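Local structure of 2-hydroxyhepta-2,4-diene-1,7-dioate isomerase (Mycobacterium abscessus, 3RR6) at residues V115-E120 against T191-Q196; T170-G175 against V228-T233; T180-A185 against E251-L256; E188-T191 against Q196-Q199. The protein is of unknown function but may be a metal-binding enzyme of the fumarylacetoacetate hydrolase family, with isomerase or acetylpyruvate hydrolase activity. One frame throughout, in Å; residues are numbered along the deposited sequence. Where two conformers were deposited one is given.

Contact 1: residues V115-E120 against T191-Q196; sequences VHHEGE and TEVNGQ
The imidazole of His117 lies against two methyl groups, one from Thr191 and one from Val193, two residues apart on the strand that it faces. Thr191 CG2 sits over one face of the ring, 4.0 Å from the ring centroid and 27° off its normal, which makes a CH-pi contact; its nearest ring atom is His117 ND1, 3.7 Å away. Val193 CG2 comes in obliquely on the same side of the ring plane, near CD2 and NE2, and lies 3.7 Å from His117 CD2. A chi1 of 56° sets His117 CG between the backbone N and the carbonyl carbon and turns the ring toward these methyls. The second branch of Thr191 goes to the backbone: OG1 stands 3.7 Å from Gly119 CA. No hydrogen bond joins the two segments; strands 115-125 and 188-193 belong to different sheets that pack through their side chains, in keeping with the mixed beta-sandwich roll of the fumarylacetoacetate hydrolase family. On the opposite side of strand 115-125 point Glu118 and Glu120, a pair that recalls the E-x-E metal-binding motif of family relatives. Polar groups at the interface are met from the neighbouring strand 196-202, where Gln199 is the partner of both Thr191 OG1 and Gly119 N. Val246 of strand 245-250 packs against both His117 and Thr191.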
loop_
_atom_site.group_PDB
_atom_site.type_symbol
_atom_site.label_atom_id
_atom_site.label_comp_id
_atom_site.label_asym_id
_atom_site.label_seq_id
_atom_site.Cartn_x
_atom_site.Cartn_y
_atom_site.Cartn_z
ATOM N N VAL A 115 -7.207 -17.704 1.090
ATOM C CA VAL A 115 -6.895 -16.277 0.976
ATOM C C VAL A 115 -5.556 -15.998 1.652
ATOM O O VAL A 115 -5.333 -16.429 2.781
ATOM C CB VAL A 115 -8.001 -15.412 1.605
ATOM C CG1 VAL A 115 -7.635 -13.918 1.524
ATOM C CG2 VAL A 115 -9.338 -15.658 0.890
ATOM N N HIS A 116 -4.660 -15.302 0.949
ATOM C CA HIS A 116 -3.307 -15.036 1.444
ATOM C C HIS A 116 -3.026 -13.560 1.655
ATOM O O HIS A 116 -3.581 -12.711 0.951
ATOM C CB HIS A 116 -2.279 -15.583 0.456
ATOM C CG HIS A 116 -2.186 -17.072 0.441
ATOM N ND1 HIS A 116 -1.122 -17.740 -0.122
ATOM C CD2 HIS A 116 -3.014 -18.028 0.928
ATOM C CE1 HIS A 116 -1.304 -19.043 0.012
ATOM N NE2 HIS A 116 -2.442 -19.246 0.647
ATOM N N HIS A 117 -2.155 -13.273 2.621
ATOM C CA HIS A 117 -1.601 -11.937 2.832
ATOM C C HIS A 117 -0.393 -11.696 1.937
ATOM O O HIS A 117 0.390 -12.613 1.672
ATOM C CB HIS A 117 -1.160 -11.743 4.301
ATOM C CG HIS A 117 -0.169 -12.765 4.792
ATOM N ND1 HIS A 117 1.169 -12.743 4.451
ATOM C CD2 HIS A 117 -0.328 -13.836 5.605
ATOM C CE1 HIS A 117 1.785 -13.763 5.026
ATOM N NE2 HIS A 117 0.901 -14.442 5.735
ATOM N N GLU A 118 -0.203 -10.439 1.548
ATOM C CA GLU A 118 0.964 -10.010 0.766
ATOM C C GLU A 118 1.334 -8.589 1.186
ATOM O O GLU A 118 0.780 -7.611 0.682
ATOM C CB GLU A 118 0.676 -10.087 -0.746
ATOM C CG GLU A 118 0.348 -11.513 -1.216
ATOM C CD GLU A 118 0.183 -11.689 -2.708
ATOM O OE1 GLU A 118 0.409 -10.740 -3.470
ATOM O OE2 GLU A 118 -0.204 -12.817 -3.111
ATOM N N GLY A 119 2.254 -8.469 2.142
ATOM C CA GLY A 119 2.638 -7.147 2.637
ATOM C C GLY A 119 3.489 -6.419 1.622
ATOM O O GLY A 119 4.394 -7.014 1.048
ATOM N N GLU A 120 3.204 -5.131 1.394
ATOM C CA GLU A 120 3.887 -4.359 0.340
ATOM C C GLU A 120 4.112 -2.899 0.710
ATOM O O GLU A 120 3.313 -2.287 1.409
ATOM C CB GLU A 120 3.092 -4.409 -0.976
ATOM C CG GLU A 120 2.536 -5.794 -1.287
ATOM C CD GLU A 120 2.369 -6.134 -2.738
ATOM O OE1 GLU A 120 2.586 -5.279 -3.616
ATOM O OE2 GLU A 120 2.072 -7.320 -3.005
ATOM N N THR A 191 5.627 -8.868 7.818
ATOM C CA THR A 191 4.213 -9.203 7.975
ATOM C C THR A 191 4.072 -10.180 9.123
ATOM O O THR A 191 4.831 -11.156 9.192
ATOM C CB THR A 191 3.655 -9.857 6.710
ATOM O OG1 THR A 191 3.838 -8.970 5.605
ATOM C CG2 THR A 191 2.165 -10.184 6.869
ATOM N N GLU A 192 3.122 -9.902 10.017
ATOM C CA GLU A 192 2.826 -10.780 11.150
ATOM C C GLU A 192 1.374 -11.236 11.110
ATOM O O GLU A 192 0.485 -10.470 10.760
ATOM C CB GLU A 192 3.110 -10.076 12.488
ATOM C CG GLU A 192 4.548 -9.670 12.703
ATOM C CD GLU A 192 4.798 -9.007 14.056
ATOM O OE1 GLU A 192 3.856 -8.927 14.881
ATOM O OE2 GLU A 192 5.952 -8.582 14.300
ATOM N N VAL A 193 1.143 -12.492 11.473
ATOM C CA VAL A 193 -0.207 -13.014 11.667
ATOM C C VAL A 193 -0.271 -13.504 13.110
ATOM O O VAL A 193 0.497 -14.384 13.511
ATOM C CB VAL A 193 -0.531 -14.150 10.691
ATOM C CG1 VAL A 193 -1.903 -14.774 11.004
ATOM C CG2 VAL A 193 -0.477 -13.653 9.252
ATOM N N ASN A 194 -1.162 -12.898 13.889
ATOM C CA ASN A 194 -1.298 -13.219 15.318
ATOM C C ASN A 194 0.047 -13.150 16.055
ATOM O O ASN A 194 0.342 -13.985 16.911
ATOM C CB ASN A 194 -1.960 -14.585 15.489
ATOM C CG ASN A 194 -3.270 -14.687 14.760
ATOM O OD1 ASN A 194 -3.997 -13.695 14.634
ATOM N ND2 ASN A 194 -3.578 -15.881 14.256
ATOM N N GLY A 195 0.856 -12.157 15.684
ATOM C CA GLY A 195 2.153 -11.916 16.298
ATOM C C GLY A 195 3.300 -12.792 15.827
ATOM O O GLY A 195 4.409 -12.668 16.345
ATOM N N GLN A 196 3.036 -13.682 14.868
ATOM C CA GLN A 196 4.045 -14.594 14.334
ATOM C C GLN A 196 4.551 -13.999 13.012
ATOM O O GLN A 196 3.741 -13.640 12.156
ATOM C CB GLN A 196 3.417 -15.970 14.098
ATOM C CG GLN A 196 2.861 -16.635 15.371
ATOM C CD GLN A 196 1.963 -17.826 15.078
ATOM O OE1 GLN A 196 1.862 -18.281 13.937
ATOM N NE2 GLN A 196 1.295 -18.333 16.111
#

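Contact 2: residues T170-G175 against V228-T233; sequences TFCPLG and VILTGT. With EDO (1,2-ethanediol), chain O.
No flat group takes part where Cys172 and Leu174 meet Leu230 and Val228; the interface consists of a thiol and branched aliphatic ends. The one aromatic ring of the two segments, that of Phe171, takes no part in it and instead meets the ring of His168, with their planes at about 60°. Cys172 SG touches Leu230 CD1 at 4.2 Å. Leu174 and Val228 lie antiparallel alongside one another, so that two pairs of methyls meet, Leu174 CD2 set 4.0 Å from Val228 CG2 and Leu174 CD1 at 4.1 Å from Val228 CG1. This double contact belongs to one of two modelled conformers of Leu174, so its details are less certain than those of the cysteine pair. Cys172 (chi1 -160°) and Leu174 (chi1 -164°) both hold their first side-chain bond extended away from the backbone N, and this carries the sulfur and the leucine methyls toward strand 228-230. The backbones stay far apart, with Cys172 CA 9.9 Å from Leu230 CA, and only side-chain ends bridge the distance. All four residues are buried. Leu230 also packs on Glu120 and Ala122 of the adjoining strand 115-125. Strand 172-179 is linked to strand 228-230 by pairing through 141-152 and 115-125, and the contact is made across what appears to be the inside of this curl, close to the centre of the chain.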
loop_
_atom_site.group_PDB
_atom_site.type_symbol
_atom_site.label_atom_id
_atom_site.label_comp_id
_atom_site.label_asym_id
_atom_site.label_seq_id
_atom_site.Cartn_x
_atom_site.Cartn_y
_atom_site.Cartn_z
ATOM N N THR A 170 -12.529 -5.063 0.317
ATOM C CA THR A 170 -11.638 -5.205 1.490
ATOM C C THR A 170 -10.278 -5.843 1.224
ATOM O O THR A 170 -9.468 -5.937 2.146
ATOM C CB THR A 170 -12.300 -5.911 2.725
ATOM O OG1 THR A 170 -12.276 -7.342 2.574
ATOM C CG2 THR A 170 -13.710 -5.418 2.961
ATOM N N PHE A 171 -9.994 -6.242 -0.012
ATOM C CA PHE A 171 -8.708 -6.897 -0.307
ATOM C C PHE A 171 -7.522 -5.945 -0.550
ATOM O O PHE A 171 -6.456 -6.400 -0.949
ATOM C CB PHE A 171 -8.853 -7.897 -1.466
ATOM C CG PHE A 171 -9.396 -9.250 -1.055
ATOM C CD1 PHE A 171 -10.187 -9.428 0.081
ATOM C CD2 PHE A 171 -9.104 -10.359 -1.832
ATOM C CE1 PHE A 171 -10.661 -10.686 0.424
ATOM C CE2 PHE A 171 -9.576 -11.612 -1.489
ATOM C CZ PHE A 171 -10.355 -11.775 -0.368
ATOM N N CYS A 172 -7.690 -4.651 -0.280
ATOM C CA CYS A 172 -6.553 -3.712 -0.298
ATOM C C CYS A 172 -6.469 -2.826 0.947
ATOM O O CYS A 172 -6.658 -1.606 0.866
ATOM C CB CYS A 172 -6.578 -2.852 -1.567
ATOM S SG CYS A 172 -4.946 -2.116 -1.919
ATOM N N PRO A 173 -6.128 -3.425 2.104
ATOM C CA PRO A 173 -5.725 -2.578 3.222
ATOM C C PRO A 173 -4.637 -1.591 2.812
ATOM O O PRO A 173 -3.681 -1.967 2.120
ATOM C CB PRO A 173 -5.190 -3.582 4.249
ATOM C CG PRO A 173 -5.929 -4.856 3.937
ATOM C CD PRO A 173 -6.134 -4.857 2.460
ATOM N N LEU A 174 -4.806 -0.347 3.251
ATOM C CA LEU A 174 -3.892 0.738 2.933
ATOM C C LEU A 174 -3.781 1.670 4.139
ATOM O O LEU A 174 -4.796 2.069 4.711
ATOM C CB LEU A 174 -4.429 1.497 1.721
ATOM C CG LEU A 174 -3.472 2.427 0.985
ATOM C CD1 LEU A 174 -2.396 1.640 0.239
ATOM C CD2 LEU A 174 -4.263 3.315 0.016
ATOM N N GLY A 175 -2.560 2.036 4.510
ATOM C CA GLY A 175 -2.351 2.921 5.653
ATOM C C GLY A 175 -1.069 2.617 6.393
ATOM O O GLY A 175 -0.262 1.827 5.918
ATOM N N VAL A 228 -2.287 4.679 -6.436
ATOM C CA VAL A 228 -1.413 3.859 -5.609
ATOM C C VAL A 228 -0.763 2.792 -6.475
ATOM O O VAL A 228 -1.441 2.166 -7.289
ATOM C CB VAL A 228 -2.209 3.207 -4.482
ATOM C CG1 VAL A 228 -1.363 2.190 -3.714
ATOM C CG2 VAL A 228 -2.745 4.272 -3.522
ATOM N N ILE A 229 0.544 2.598 -6.306
ATOM C CA ILE A 229 1.249 1.472 -6.921
ATOM C C ILE A 229 1.864 0.609 -5.819
ATOM O O ILE A 229 2.733 1.062 -5.068
ATOM C CB ILE A 229 2.361 1.894 -7.899
ATOM C CG1 ILE A 229 1.829 2.861 -8.954
ATOM C CG2 ILE A 229 2.951 0.630 -8.557
ATOM C CD1 ILE A 229 2.941 3.514 -9.807
ATOM N N LEU A 230 1.399 -0.630 -5.706
ATOM C CA LEU A 230 1.970 -1.589 -4.757
ATOM C C LEU A 230 3.198 -2.219 -5.397
ATOM O O LEU A 230 3.143 -2.666 -6.539
ATOM C CB LEU A 230 0.949 -2.659 -4.385
ATOM C CG LEU A 230 -0.372 -2.171 -3.793
ATOM C CD1 LEU A 230 -1.236 -3.358 -3.410
ATOM C CD2 LEU A 230 -0.125 -1.278 -2.578
ATOM N N THR A 231 4.301 -2.262 -4.663
ATOM C CA THR A 231 5.602 -2.567 -5.272
ATOM C C THR A 231 6.035 -4.038 -5.243
ATOM O O THR A 231 7.135 -4.354 -5.678
ATOM C CB THR A 231 6.704 -1.711 -4.639
ATOM O OG1 THR A 231 6.769 -1.970 -3.230
ATOM C CG2 THR A 231 6.439 -0.215 -4.898
ATOM N N GLY A 232 5.163 -4.921 -4.770
ATOM C CA GLY A 232 5.437 -6.361 -4.725
ATOM C C GLY A 232 5.591 -6.859 -3.295
ATOM O O GLY A 232 5.466 -6.097 -2.341
ATOM N N THR A 233 5.829 -8.161 -3.145
ATOM C CA THR A 233 5.867 -8.773 -1.810
ATOM C C THR A 233 6.971 -9.816 -1.764
ATOM O O THR A 233 7.207 -10.499 -2.753
ATOM C CB THR A 233 4.483 -9.375 -1.438
ATOM O OG1 THR A 233 4.386 -9.537 -0.017
ATOM C CG2 THR A 233 4.242 -10.715 -2.113
HETATM C C1 EDO O . 9.075 -12.418 -3.781
HETATM O O1 EDO O . 8.832 -11.388 -4.749
HETATM C C2 EDO O . 9.289 -13.747 -4.476
HETATM O O2 EDO O . 8.052 -14.241 -4.997
#

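Contact 3: residues T180-A185 against E251-L256; sequences TDLDPA and EGIGTL. With EDO (1,2-ethanediol), chain C.
Leu182 carries the approach of 180-185 to 251-256, in the loop that leads from strand 172-179 to strand 188-193. Ahead of it, Thr180 is tied to the start of the modelled chain by a hydrogen bond from Met5 N to its OG1. Leu182 then reaches across: with CG anti to the backbone N (chi1 -175°), it extends its CD2 methyl to 3.5 Å from Ile253 CG1, tighter than usual for two carbons. The isoleucine chain runs nearly perpendicular to that of Leu182, and the same CD2 also touches Ile253 CD1 at 3.8 Å. Ile253 belongs to a classic beta bulge, in which it and Gly254 together face Ile250, at the turn between strands 245-250 and 254-261. Just past the bulge, Thr255 N donates a 2.9 Å hydrogen bond to O1 of a 1,2-ethanediol, probably a crystallisation additive. Back on the loop, Asp183 forms an Asx turn: its OD1 accepts from Ala185 N at 3.0 Å, the donor standing 49° out of the carboxylate plane. Pro184, between them, packs on Tyr144 and Leu121, residues against which Ile253 also rests.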
loop_
_atom_site.group_PDB
_atom_site.type_symbol
_atom_site.label_atom_id
_atom_site.label_comp_id
_atom_site.label_asym_id
_atom_site.label_seq_id
_atom_site.Cartn_x
_atom_site.Cartn_y
_atom_site.Cartn_z
ATOM N N THR A 180 5.990 11.605 3.480
ATOM C CA THR A 180 6.409 12.346 2.295
ATOM C C THR A 180 7.907 12.595 2.171
ATOM O O THR A 180 8.352 12.997 1.097
ATOM C CB THR A 180 5.737 13.717 2.234
ATOM O OG1 THR A 180 6.195 14.501 3.350
ATOM C CG2 THR A 180 4.231 13.581 2.240
ATOM N N ASP A 181 8.676 12.381 3.237
ATOM C CA ASP A 181 10.123 12.678 3.198
ATOM C C ASP A 181 11.008 11.426 3.312
ATOM O O ASP A 181 12.160 11.500 3.752
ATOM C CB ASP A 181 10.484 13.729 4.265
ATOM C CG ASP A 181 10.081 13.323 5.688
ATOM O OD1 ASP A 181 9.244 12.409 5.879
ATOM O OD2 ASP A 181 10.612 13.947 6.640
ATOM N N LEU A 182 10.477 10.301 2.851
ATOM C CA LEU A 182 11.069 8.983 3.083
ATOM C C LEU A 182 11.831 8.465 1.860
ATOM O O LEU A 182 11.331 8.513 0.743
ATOM C CB LEU A 182 9.954 8.000 3.447
ATOM C CG LEU A 182 10.363 6.583 3.839
ATOM C CD1 LEU A 182 11.228 6.614 5.084
ATOM C CD2 LEU A 182 9.111 5.712 4.042
ATOM N N ASP A 183 13.043 7.965 2.080
ATOM C CA ASP A 183 13.802 7.280 1.040
ATOM C C ASP A 183 13.432 5.789 1.064
ATOM O O ASP A 183 13.667 5.114 2.068
ATOM C CB ASP A 183 15.297 7.459 1.299
ATOM C CG ASP A 183 16.168 6.889 0.196
ATOM O OD1 ASP A 183 15.665 6.179 -0.693
ATOM O OD2 ASP A 183 17.389 7.163 0.220
ATOM N N PRO A 184 12.842 5.268 -0.031
ATOM C CA PRO A 184 12.395 3.866 -0.060
ATOM C C PRO A 184 13.499 2.852 -0.397
ATOM O O PRO A 184 13.211 1.669 -0.557
ATOM C CB PRO A 184 11.347 3.876 -1.181
ATOM C CG PRO A 184 11.891 4.887 -2.138
ATOM C CD PRO A 184 12.488 5.971 -1.280
ATOM N N ALA A 185 14.747 3.300 -0.492
ATOM C CA ALA A 185 15.825 2.457 -1.024
ATOM C C ALA A 185 16.169 1.234 -0.162
ATOM O O ALA A 185 16.563 0.204 -0.709
ATOM C CB ALA A 185 17.080 3.297 -1.266
ATOM N N GLU A 251 9.617 -0.007 8.068
ATOM C CA GLU A 251 10.560 0.920 8.669
ATOM C C GLU A 251 10.343 2.334 8.136
ATOM O O GLU A 251 10.263 2.548 6.919
ATOM C CB GLU A 251 11.989 0.444 8.350
ATOM C CG GLU A 251 13.087 1.298 8.939
ATOM C CD GLU A 251 14.474 0.795 8.594
ATOM O OE1 GLU A 251 14.599 -0.243 7.899
ATOM O OE2 GLU A 251 15.456 1.441 9.035
ATOM N N GLY A 252 10.214 3.288 9.057
ATOM C CA GLY A 252 10.032 4.694 8.697
ATOM C C GLY A 252 8.604 5.102 8.399
ATOM O O GLY A 252 8.337 6.289 8.157
ATOM N N ILE A 253 7.682 4.141 8.410
ATOM C CA ILE A 253 6.271 4.436 8.182
ATOM C C ILE A 253 5.446 4.098 9.424
ATOM O O ILE A 253 4.877 4.989 10.057
ATOM C CB ILE A 253 5.714 3.695 6.934
ATOM C CG1 ILE A 253 6.534 4.049 5.686
ATOM C CG2 ILE A 253 4.234 4.064 6.730
ATOM C CD1 ILE A 253 6.083 3.364 4.402
ATOM N N GLY A 254 5.394 2.822 9.793
ATOM C CA GLY A 254 4.544 2.388 10.902
ATOM C C GLY A 254 3.989 1.000 10.653
ATOM O O GLY A 254 4.629 0.189 9.990
ATOM N N THR A 255 2.803 0.737 11.196
ATOM C CA THR A 255 2.164 -0.575 11.102
ATOM C C THR A 255 0.729 -0.433 10.599
ATOM O O THR A 255 -0.039 0.408 11.084
ATOM C CB THR A 255 2.165 -1.301 12.467
ATOM O OG1 THR A 255 3.518 -1.511 12.891
ATOM C CG2 THR A 255 1.431 -2.654 12.384
ATOM N N LEU A 256 0.392 -1.264 9.622
ATOM C CA LEU A 256 -0.960 -1.410 9.102
ATOM C C LEU A 256 -1.510 -2.740 9.595
ATOM O O LEU A 256 -1.020 -3.788 9.198
ATOM C CB LEU A 256 -0.919 -1.409 7.569
ATOM C CG LEU A 256 -2.207 -1.715 6.804
ATOM C CD1 LEU A 256 -3.287 -0.666 7.088
ATOM C CD2 LEU A 256 -1.919 -1.821 5.297
HETATM C C1 EDO C . 0.653 3.009 12.883
HETATM O O1 EDO C . 2.003 2.660 13.172
HETATM C C2 EDO C . -0.240 2.895 14.106
HETATM O O2 EDO C . -1.539 3.400 13.776
#

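Contact 4: residues E188-T191 against Q196-Q199; sequences EIRT and QVRQ
Thr191 and Gln199 form an antiparallel hydrogen-bonded pair at which strands 188-191 and 196-199 are far from straight antiparallel, their directions differing by 117°. Thr191 N donates to Gln199 O at 2.9 Å. In return Thr191 O accepts twice, from Arg198 N at 2.8 Å and more loosely from Gln199 N at 3.3 Å, the pattern of a classic beta bulge in which Arg198 and Gln199 together face Thr191. The side chains of Thr191 and Gln199 lie side by side and point the same way. Thr191 OG1 donates to Gln199 OE1 at 2.8 Å, reaching the amide oxygen from above its carbonyl plane, 40° out of it. Gln199 CG stands beside its own backbone N (chi1 -56°), and the extended remainder of the chain brings the amide level with the threonine hydroxyl. The other end of this amide is fixed too, since NE2 donates to Thr233 OG1. Along the hairpin, Arg190 CA makes a 3.1 Å CA-H...O contact with Gln199 O. The Arg190 side chain turns to carboxylates of its own strand: NE forms a salt bridge with Glu192 OE2, while NH1 has a long, weak one of 3.5 Å with Glu188 OE2, which lies at the edge of the guanidinium and in its plane. Arg198 leads away from the pair, and in the one of its two modelled conformers described here NH1 donates to Pro239 O. The arrangement is that of a tight beta hairpin, closed by the type I' turn from Val193 to Gln196 and kinked by a bulge.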
loop_
_atom_site.group_PDB
_atom_site.type_symbol
_atom_site.label_atom_id
_atom_site.label_comp_id
_atom_site.label_asym_id
_atom_site.label_seq_id
_atom_site.Cartn_x
_atom_site.Cartn_y
_atom_site.Cartn_z
ATOM N N GLU A 188 13.144 -1.973 6.089
ATOM C CA GLU A 188 12.592 -3.279 6.476
ATOM C C GLU A 188 11.089 -3.319 6.271
ATOM O O GLU A 188 10.378 -2.351 6.581
ATOM C CB GLU A 188 12.892 -3.642 7.938
ATOM C CG GLU A 188 12.492 -5.095 8.253
ATOM C CD GLU A 188 12.572 -5.478 9.722
ATOM O OE1 GLU A 188 13.598 -6.054 10.106
ATOM O OE2 GLU A 188 11.589 -5.245 10.467
ATOM N N ILE A 189 10.611 -4.448 5.753
ATOM C CA ILE A 189 9.188 -4.724 5.629
ATOM C C ILE A 189 8.923 -6.073 6.283
ATOM O O ILE A 189 9.667 -7.030 6.052
ATOM C CB ILE A 189 8.719 -4.696 4.140
ATOM C CG1 ILE A 189 7.241 -5.071 4.029
ATOM C CG2 ILE A 189 9.578 -5.611 3.254
ATOM C CD1 ILE A 189 6.651 -4.730 2.677
ATOM N N ARG A 190 7.893 -6.152 7.121
ATOM C CA ARG A 190 7.570 -7.431 7.747
ATOM C C ARG A 190 6.073 -7.621 7.917
ATOM O O ARG A 190 5.332 -6.653 8.111
ATOM C CB ARG A 190 8.326 -7.596 9.071
ATOM C CG ARG A 190 7.647 -7.082 10.285
ATOM C CD ARG A 190 8.332 -7.595 11.555
ATOM N NE ARG A 190 7.692 -6.982 12.704
ATOM C CZ ARG A 190 7.961 -5.764 13.168
ATOM N NH1 ARG A 190 8.898 -5.005 12.614
ATOM N NH2 ARG A 190 7.295 -5.312 14.217
ATOM N N THR A 191 5.627 -8.868 7.818
ATOM C CA THR A 191 4.213 -9.203 7.975
ATOM C C THR A 191 4.072 -10.180 9.123
ATOM O O THR A 191 4.831 -11.156 9.192
ATOM C CB THR A 191 3.655 -9.857 6.710
ATOM O OG1 THR A 191 3.838 -8.970 5.605
ATOM C CG2 THR A 191 2.165 -10.184 6.869
ATOM N N GLN A 196 3.036 -13.682 14.868
ATOM C CA GLN A 196 4.045 -14.594 14.334
ATOM C C GLN A 196 4.551 -13.999 13.012
ATOM O O GLN A 196 3.741 -13.640 12.156
ATOM C CB GLN A 196 3.417 -15.970 14.098
ATOM C CG GLN A 196 2.861 -16.635 15.371
ATOM C CD GLN A 196 1.963 -17.826 15.078
ATOM O OE1 GLN A 196 1.862 -18.281 13.937
ATOM N NE2 GLN A 196 1.295 -18.333 16.111
ATOM N N VAL A 197 5.868 -13.885 12.852
ATOM C CA VAL A 197 6.436 -13.257 11.648
ATOM C C VAL A 197 6.406 -14.229 10.466
ATOM O O VAL A 197 7.051 -15.296 10.502
ATOM C CB VAL A 197 7.871 -12.735 11.883
ATOM C CG1 VAL A 197 8.441 -12.130 10.590
ATOM C CG2 VAL A 197 7.899 -11.696 13.025
ATOM N N ARG A 198 5.657 -13.840 9.435
ATOM C CA ARG A 198 5.468 -14.636 8.219
ATOM C C ARG A 198 6.378 -14.164 7.095
ATOM O O ARG A 198 6.894 -14.976 6.332
ATOM C CB ARG A 198 4.019 -14.528 7.733
ATOM C CG ARG A 198 2.993 -15.179 8.632
ATOM C CD ARG A 198 2.880 -16.669 8.372
ATOM N NE ARG A 198 1.751 -17.228 9.098
ATOM C CZ ARG A 198 0.518 -17.319 8.603
ATOM N NH1 ARG A 198 0.246 -16.910 7.357
ATOM N NH2 ARG A 198 -0.437 -17.829 9.358
ATOM N N GLN A 199 6.521 -12.842 6.958
ATOM C CA GLN A 199 7.384 -12.254 5.933
ATOM C C GLN A 199 8.322 -11.268 6.596
ATOM O O GLN A 199 7.913 -10.547 7.497
ATOM C CB GLN A 199 6.562 -11.476 4.893
ATOM C CG GLN A 199 5.461 -12.281 4.210
ATOM C CD GLN A 199 4.731 -11.478 3.149
ATOM O OE1 GLN A 199 3.745 -10.772 3.436
ATOM N NE2 GLN A 199 5.198 -11.588 1.910
#

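Overall arrangement
All four contacts fall within the fumarylacetoacetate hydrolase region. Contacts 1 and 4 share Thr191 and Gln196 and have centres about 7 Å apart; contact 4 is the local hairpin, and contact 1 packs its first strand on strand 115-125. Contact 2 lies near the middle of the chain, its centre about 13 Å from that of contact 1, and the two meet where Gly119 O is probably hydrogen-bonded to Thr233 OG1. Contact 3, about 14 Å from contact 2 between centres, joins the loop before strand 188-193 to the bulge at strand 254-261. Along the chain contacts 1, 2 and 3 interleave, and contact 4 falls between the two segments of contacts 2 and 3, giving one compact beta-rich domain.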